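Local coordinates for protein histidinol dehydrogenase (Elizabethkingia anophelis NUHP1, PDB 6AN0) that probably catalyses the last step of histidine biosynthesis, the two-stage NAD-dependent oxidation of L-histidinol to L-histidine, with the help of a zinc ion, at residues 24-29 and 325-330; 241-246 and 270-275. All coordinates share one frame; numbering follows the deposited sequence. Where two conformers were deposited one is given.

Contact 1 of 2, residues 24-29 and 325-330; sequences IQRPVQ and NLYAPE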
loop_
_atom_site.group_PDB
_atom_site.type_symbol
_atom_site.label_atom_id
_atom_site.label_comp_id
_atom_site.label_asym_id
_atom_site.label_seq_id
_atom_site.Cartn_x
_atom_site.Cartn_y
_atom_site.Cartn_z
ATOM N N ILE A 24 17.905 -8.979 -17.296
ATOM C CA ILE A 24 16.882 -8.920 -16.251
ATOM C C ILE A 24 15.480 -8.712 -16.808
ATOM O O ILE A 24 14.515 -8.668 -16.034
ATOM C CB ILE A 24 17.195 -7.810 -15.225
ATOM C CG1 ILE A 24 17.360 -6.456 -15.922
ATOM C CG2 ILE A 24 18.438 -8.156 -14.418
ATOM C CD1 ILE A 24 17.662 -5.314 -14.968
ATOM N N GLN A 25 15.330 -8.589 -18.127
ATOM C CA GLN A 25 14.038 -8.247 -18.711
ATOM C C GLN A 25 13.068 -9.424 -18.673
ATOM O O GLN A 25 13.405 -10.543 -19.077
ATOM C CB GLN A 25 14.224 -7.778 -20.154
ATOM C CG GLN A 25 15.055 -6.525 -20.280
ATOM C CD GLN A 25 14.395 -5.334 -19.623
ATOM O OE1 GLN A 25 13.166 -5.240 -19.568
ATOM N NE2 GLN A 25 15.208 -4.418 -19.110
ATOM N N ARG A 26 11.853 -9.168 -18.191
ATOM C CA ARG A 26 10.781 -10.127 -18.362
ATOM C C ARG A 26 10.356 -10.151 -19.829
ATOM O O ARG A 26 10.699 -9.246 -20.596
ATOM C CB ARG A 26 9.591 -9.773 -17.471
ATOM C CG ARG A 26 9.706 -10.286 -16.039
ATOM C CD ARG A 26 10.755 -9.515 -15.260
ATOM N NE ARG A 26 10.689 -9.799 -13.827
ATOM C CZ ARG A 26 11.486 -9.237 -12.927
ATOM N NH1 ARG A 26 12.412 -8.373 -13.325
ATOM N NH2 ARG A 26 11.366 -9.544 -11.634
ATOM N N PRO A 27 9.644 -11.196 -20.254
ATOM C CA PRO A 27 9.050 -11.165 -21.594
ATOM C C PRO A 27 8.052 -10.022 -21.698
ATOM O O PRO A 27 7.422 -9.630 -20.712
ATOM C CB PRO A 27 8.366 -12.534 -21.722
ATOM C CG PRO A 27 8.291 -13.083 -20.322
ATOM C CD PRO A 27 9.444 -12.494 -19.582
ATOM N N VAL A 28 7.940 -9.460 -22.906
ATOM C CA VAL A 28 7.026 -8.345 -23.116
ATOM C C VAL A 28 5.605 -8.800 -22.816
ATOM O O VAL A 28 5.272 -9.987 -22.925
ATOM C CB VAL A 28 7.138 -7.797 -24.550
ATOM C CG1 VAL A 28 8.523 -7.215 -24.796
ATOM C CG2 VAL A 28 6.839 -8.888 -25.551
ATOM N N GLN A 29 4.767 -7.854 -22.392
ATOM C CA GLN A 29 3.358 -8.115 -22.147
ATOM C C GLN A 29 2.507 -7.502 -23.252
ATOM O O GLN A 29 2.970 -6.667 -24.031
ATOM C CB GLN A 29 2.923 -7.563 -20.787
ATOM C CG GLN A 29 3.657 -8.202 -19.626
ATOM C CD GLN A 29 3.059 -7.831 -18.287
ATOM O OE1 GLN A 29 2.107 -8.459 -17.824
ATOM N NE2 GLN A 29 3.614 -6.805 -17.657
ATOM N N ASN A 325 19.279 -8.879 -7.051
ATOM C CA ASN A 325 18.751 -7.630 -6.512
ATOM C C ASN A 325 18.336 -6.672 -7.626
ATOM O O ASN A 325 17.372 -5.912 -7.467
ATOM C CB ASN A 325 19.786 -6.976 -5.585
ATOM C CG ASN A 325 19.930 -7.703 -4.238
ATOM O OD1 ASN A 325 19.008 -8.380 -3.773
ATOM N ND2 ASN A 325 21.087 -7.531 -3.595
ATOM N N LEU A 326 19.030 -6.712 -8.764
ATOM C CA LEU A 326 18.611 -5.930 -9.926
ATOM C C LEU A 326 17.350 -6.507 -10.568
ATOM O O LEU A 326 16.509 -5.756 -11.077
ATOM C CB LEU A 326 19.747 -5.871 -10.954
ATOM C CG LEU A 326 21.021 -5.125 -10.543
ATOM C CD1 LEU A 326 22.058 -5.151 -11.663
ATOM C CD2 LEU A 326 20.705 -3.704 -10.150
ATOM N N TYR A 327 17.209 -7.840 -10.569
ATOM C CA TYR A 327 16.051 -8.486 -11.192
ATOM C C TYR A 327 14.790 -8.341 -10.336
ATOM O O TYR A 327 13.683 -8.165 -10.870
ATOM C CB TYR A 327 16.369 -9.964 -11.436
ATOM C CG TYR A 327 15.260 -10.775 -12.080
ATOM C CD1 TYR A 327 15.067 -10.765 -13.459
ATOM C CD2 TYR A 327 14.418 -11.565 -11.309
ATOM C CE1 TYR A 327 14.055 -11.517 -14.042
ATOM C CE2 TYR A 327 13.411 -12.319 -11.877
ATOM C CZ TYR A 327 13.234 -12.293 -13.246
ATOM O OH TYR A 327 12.237 -13.045 -13.811
ATOM N N ALA A 328 14.940 -8.429 -9.002
ATOM C CA ALA A 328 13.871 -8.309 -8.005
ATOM C C ALA A 328 12.821 -9.398 -8.214
ATOM O O ALA A 328 11.682 -9.103 -8.611
ATOM C CB ALA A 328 13.238 -6.915 -8.055
ATOM N N PRO A 329 13.162 -10.657 -7.937
ATOM C CA PRO A 329 12.277 -11.773 -8.290
ATOM C C PRO A 329 11.083 -11.917 -7.351
ATOM O O PRO A 329 11.148 -11.619 -6.155
ATOM C CB PRO A 329 13.196 -12.998 -8.174
ATOM C CG PRO A 329 14.196 -12.592 -7.077
ATOM C CD PRO A 329 14.426 -11.107 -7.320
ATOM N N GLU A 330 9.972 -12.400 -7.914
ATOM C CA GLU A 330 8.830 -12.764 -7.074
ATOM C C GLU A 330 9.224 -13.827 -6.042
ATOM O O GLU A 330 8.924 -13.697 -4.850
ATOM C CB GLU A 330 7.679 -13.271 -7.944
ATOM C CG GLU A 330 6.451 -13.656 -7.141
ATOM C CD GLU A 330 5.473 -14.513 -7.918
ATOM O OE1 GLU A 330 5.866 -15.086 -8.951
ATOM O OE2 GLU A 330 4.316 -14.638 -7.470
#

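Contact 2 of 2, residues 241-246 and 270-275; sequences SEVLVI and SQVILL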
loop_
_atom_site.group_PDB
_atom_site.type_symbol
_atom_site.label_atom_id
_atom_site.label_comp_id
_atom_site.label_asym_id
_atom_site.label_seq_id
_atom_site.Cartn_x
_atom_site.Cartn_y
_atom_site.Cartn_z
ATOM N N SER A 241 3.981 -15.085 -13.011
ATOM C CA SER A 241 4.824 -15.523 -11.908
ATOM C C SER A 241 6.221 -15.885 -12.400
ATOM O O SER A 241 6.463 -16.074 -13.596
ATOM C CB SER A 241 4.188 -16.705 -11.185
ATOM O OG SER A 241 3.847 -17.721 -12.103
ATOM N N GLU A 242 7.151 -15.977 -11.452
ATOM C CA GLU A 242 8.561 -16.098 -11.802
ATOM C C GLU A 242 9.344 -16.647 -10.611
ATOM O O GLU A 242 8.927 -16.514 -9.456
ATOM C CB GLU A 242 9.118 -14.735 -12.235
ATOM C CG GLU A 242 8.963 -13.737 -11.108
ATOM C CD GLU A 242 9.174 -12.291 -11.487
ATOM O OE1 GLU A 242 9.696 -11.561 -10.616
ATOM O OE2 GLU A 242 8.788 -11.873 -12.612
ATOM N N VAL A 243 10.476 -17.278 -10.901
ATOM C CA VAL A 243 11.413 -17.685 -9.857
ATOM C C VAL A 243 12.830 -17.392 -10.332
ATOM O O VAL A 243 13.149 -17.492 -11.521
ATOM C CB VAL A 243 11.266 -19.184 -9.461
ATOM C CG1 VAL A 243 11.681 -20.113 -10.612
ATOM C CG2 VAL A 243 12.089 -19.507 -8.206
ATOM N N LEU A 244 13.692 -17.037 -9.385
ATOM C CA LEU A 244 15.124 -16.982 -9.616
ATOM C C LEU A 244 15.782 -17.890 -8.592
ATOM O O LEU A 244 15.462 -17.813 -7.401
ATOM C CB LEU A 244 15.651 -15.545 -9.513
ATOM C CG LEU A 244 17.120 -15.271 -9.864
ATOM C CD1 LEU A 244 17.262 -13.851 -10.399
ATOM C CD2 LEU A 244 18.049 -15.480 -8.649
ATOM N N VAL A 245 16.652 -18.779 -9.064
ATOM C CA VAL A 245 17.386 -19.717 -8.223
ATOM C C VAL A 245 18.864 -19.367 -8.290
ATOM O O VAL A 245 19.400 -19.121 -9.376
ATOM C CB VAL A 245 17.162 -21.176 -8.673
ATOM C CG1 VAL A 245 17.925 -22.156 -7.758
ATOM C CG2 VAL A 245 15.676 -21.496 -8.736
ATOM N N ILE A 246 19.527 -19.378 -7.133
ATOM C CA ILE A 246 20.981 -19.266 -7.037
ATOM C C ILE A 246 21.523 -20.601 -6.533
ATOM O O ILE A 246 21.115 -21.081 -5.465
ATOM C CB ILE A 246 21.404 -18.122 -6.104
ATOM C CG1 ILE A 246 20.852 -16.783 -6.620
ATOM C CG2 ILE A 246 22.926 -18.079 -5.974
ATOM C CD1 ILE A 246 21.267 -15.570 -5.750
ATOM N N SER A 270 5.138 -17.247 -17.686
ATOM C CA SER A 270 6.050 -17.344 -16.555
ATOM C C SER A 270 7.493 -17.241 -17.033
ATOM O O SER A 270 7.802 -17.473 -18.203
ATOM C CB SER A 270 5.865 -18.667 -15.815
ATOM O OG SER A 270 4.618 -18.731 -15.159
ATOM N N GLN A 271 8.386 -16.911 -16.107
ATOM C CA GLN A 271 9.804 -16.830 -16.420
ATOM C C GLN A 271 10.604 -17.429 -15.277
ATOM O O GLN A 271 10.287 -17.200 -14.102
ATOM C CB GLN A 271 10.263 -15.382 -16.654
ATOM C CG GLN A 271 11.732 -15.281 -17.075
ATOM C CD GLN A 271 12.177 -13.860 -17.353
ATOM O OE1 GLN A 271 12.044 -12.987 -16.504
ATOM N NE2 GLN A 271 12.702 -13.618 -18.561
ATOM N N VAL A 272 11.645 -18.182 -15.612
ATOM C CA VAL A 272 12.557 -18.672 -14.585
ATOM C C VAL A 272 13.977 -18.238 -14.930
ATOM O O VAL A 272 14.362 -18.135 -16.101
ATOM C CB VAL A 272 12.471 -20.208 -14.387
ATOM C CG1 VAL A 272 11.011 -20.664 -14.285
ATOM C CG2 VAL A 272 13.199 -20.957 -15.501
ATOM N N ILE A 273 14.757 -17.969 -13.883
ATOM C CA ILE A 273 16.145 -17.550 -14.003
ATOM C C ILE A 273 16.969 -18.459 -13.111
ATOM O O ILE A 273 16.664 -18.593 -11.921
ATOM C CB ILE A 273 16.343 -16.080 -13.578
ATOM C CG1 ILE A 273 15.407 -15.156 -14.366
ATOM C CG2 ILE A 273 17.802 -15.668 -13.770
ATOM C CD1 ILE A 273 15.793 -15.000 -15.804
ATOM N N LEU A 274 17.994 -19.095 -13.680
ATOM C CA LEU A 274 18.943 -19.902 -12.915
ATOM C C LEU A 274 20.316 -19.237 -12.959
ATOM O O LEU A 274 20.888 -19.053 -14.039
ATOM C CB LEU A 274 19.017 -21.331 -13.467
ATOM C CG LEU A 274 20.110 -22.259 -12.913
ATOM C CD1 LEU A 274 19.959 -22.456 -11.406
ATOM C CD2 LEU A 274 20.095 -23.608 -13.629
ATOM N N LEU A 275 20.833 -18.866 -11.788
ATOM C CA LEU A 275 22.183 -18.338 -11.634
ATOM C C LEU A 275 23.026 -19.405 -10.955
ATOM O O LEU A 275 22.622 -19.929 -9.912
ATOM C CB LEU A 275 22.189 -17.057 -10.786
ATOM C CG LEU A 275 21.254 -15.910 -11.181
ATOM C CD1 LEU A 275 21.462 -14.737 -10.230
ATOM C CD2 LEU A 275 21.500 -15.485 -12.618
#

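Contact 1 of 2, residues 24-29 and 325-330
Leu326, in the last turn of helix 317-327, meets Ile24 through apolar atoms: its CB lies 4.4 Å from Ile24 CG2, while Ile24 CD1 leans on the Leu326 carbonyl. Tyr327, the final helical residue, carries most of the contact. Its CG stands opposite the backbone N (chi1 180°), which swings the ring off the helix end and along the loop 24-29. Ile24 CB packs on Tyr327 CD1 at 4.0 Å. The guanidinium of Arg26 lies flat over one ring face, the planes 2° apart and Arg26 CZ 3.6 Å from the ring centroid, a cation-pi stack; a bend at chi2 (71°) helps fold the arginine over the ring. From there NH1 and NH2 of Arg26 both grip the carbonyl of Tyr327, each 2.8 Å from its O. NH1 approaches in the carbonyl plane on a lone pair, whereas NH2 stands above that plane. The tyrosine hydroxyl bonds to Gln271. At Ala328 the chain leaves the helix with positive phi, and its O accepts a weak bond from Arg26 NH2 at 3.1 Å. The same NH2 forms a salt bridge with Glu242, whose carboxylate also receives the backbone N of Glu330, the predicted proton acceptor. Arginine stacking on an aromatic ring thus combines here with side-chain hydrogen bonds to carbonyls at the end of helix 317-327, at the turn leading into the probable active site.

Contact 2 of 2, residues 241-246 and 270-275
Strands 242-246 and 271-275 run side by side in parallel, their axes 4.7 Å apart and 7° from alignment, and a ladder of backbone hydrogen bonds joins them from Gln271 N to Ser241 O through to Leu275 N to Val245 O. The ladder tightens along the strands: the bond from Gln271 N to Ser241 O measures 3.3 Å, that from Leu275 N to Val245 O 2.8 Å and almost straight at 174°. CA-H...O contacts, such as Glu242 CA to Gln271 O at 3.1 Å, fill in between.

On one face Leu244 bridges two residues of the partner strand. With CG opposite its backbone N (chi1 -174°), it sets CD1 against Ile273 CG2 at 3.9 Å and CD2 against Leu275 CD1 at 3.8 Å. The same Leu275 methyl reaches Ile246 CG1, and helix 317-327 covers Leu244 and Ile246. Also on this face, Glu242 brings its CB close to the Gln271 carbonyl, while the polar ends, besides their partners in contact 1, find others: Glu242 OE2 accepts from the backbone N of Asn376, and Gln271 NE2 donates to Gln308 O. The other face joins Val243 CG1 to Val272 CG1 at 3.8 Å and Val245 CB to Leu274 CD1 at 4.1 Å, with helix 253-264 packed on Val243, Val272 and Leu274. Just before the strand, Ser241, a predicted substrate-binding residue, hydrogen-bonds through OG to Gln263. This is a classic beta-alpha-beta crossover, adjacent parallel strands joined by helix 253-264, with the zinc site near the strands' N-terminal ends.

In the fold
The centres of contacts 1 and 2 lie about 9 Å apart, within one domain built on a six-stranded parallel sheet. Contact 2 pairs its two central neighbours, strands 242-247 and 271-276; contact 1 lies over one face of the sheet, where helix 317-327 ends and the chain turns toward the next strand, 331-335. In sequence, residues 24-29 come first, then both strands of contact 2, and finally 325-330, so contact 1 joins chain parts nearly 300 residues apart around the local crossover. A probable hydrogen bond and a salt bridge couple the two contacts, and Glu330 OE1 packs on Ser241 CA at 3.2 Å. Together they tie the early loop to the strand ends bordering the probable catalytic centre.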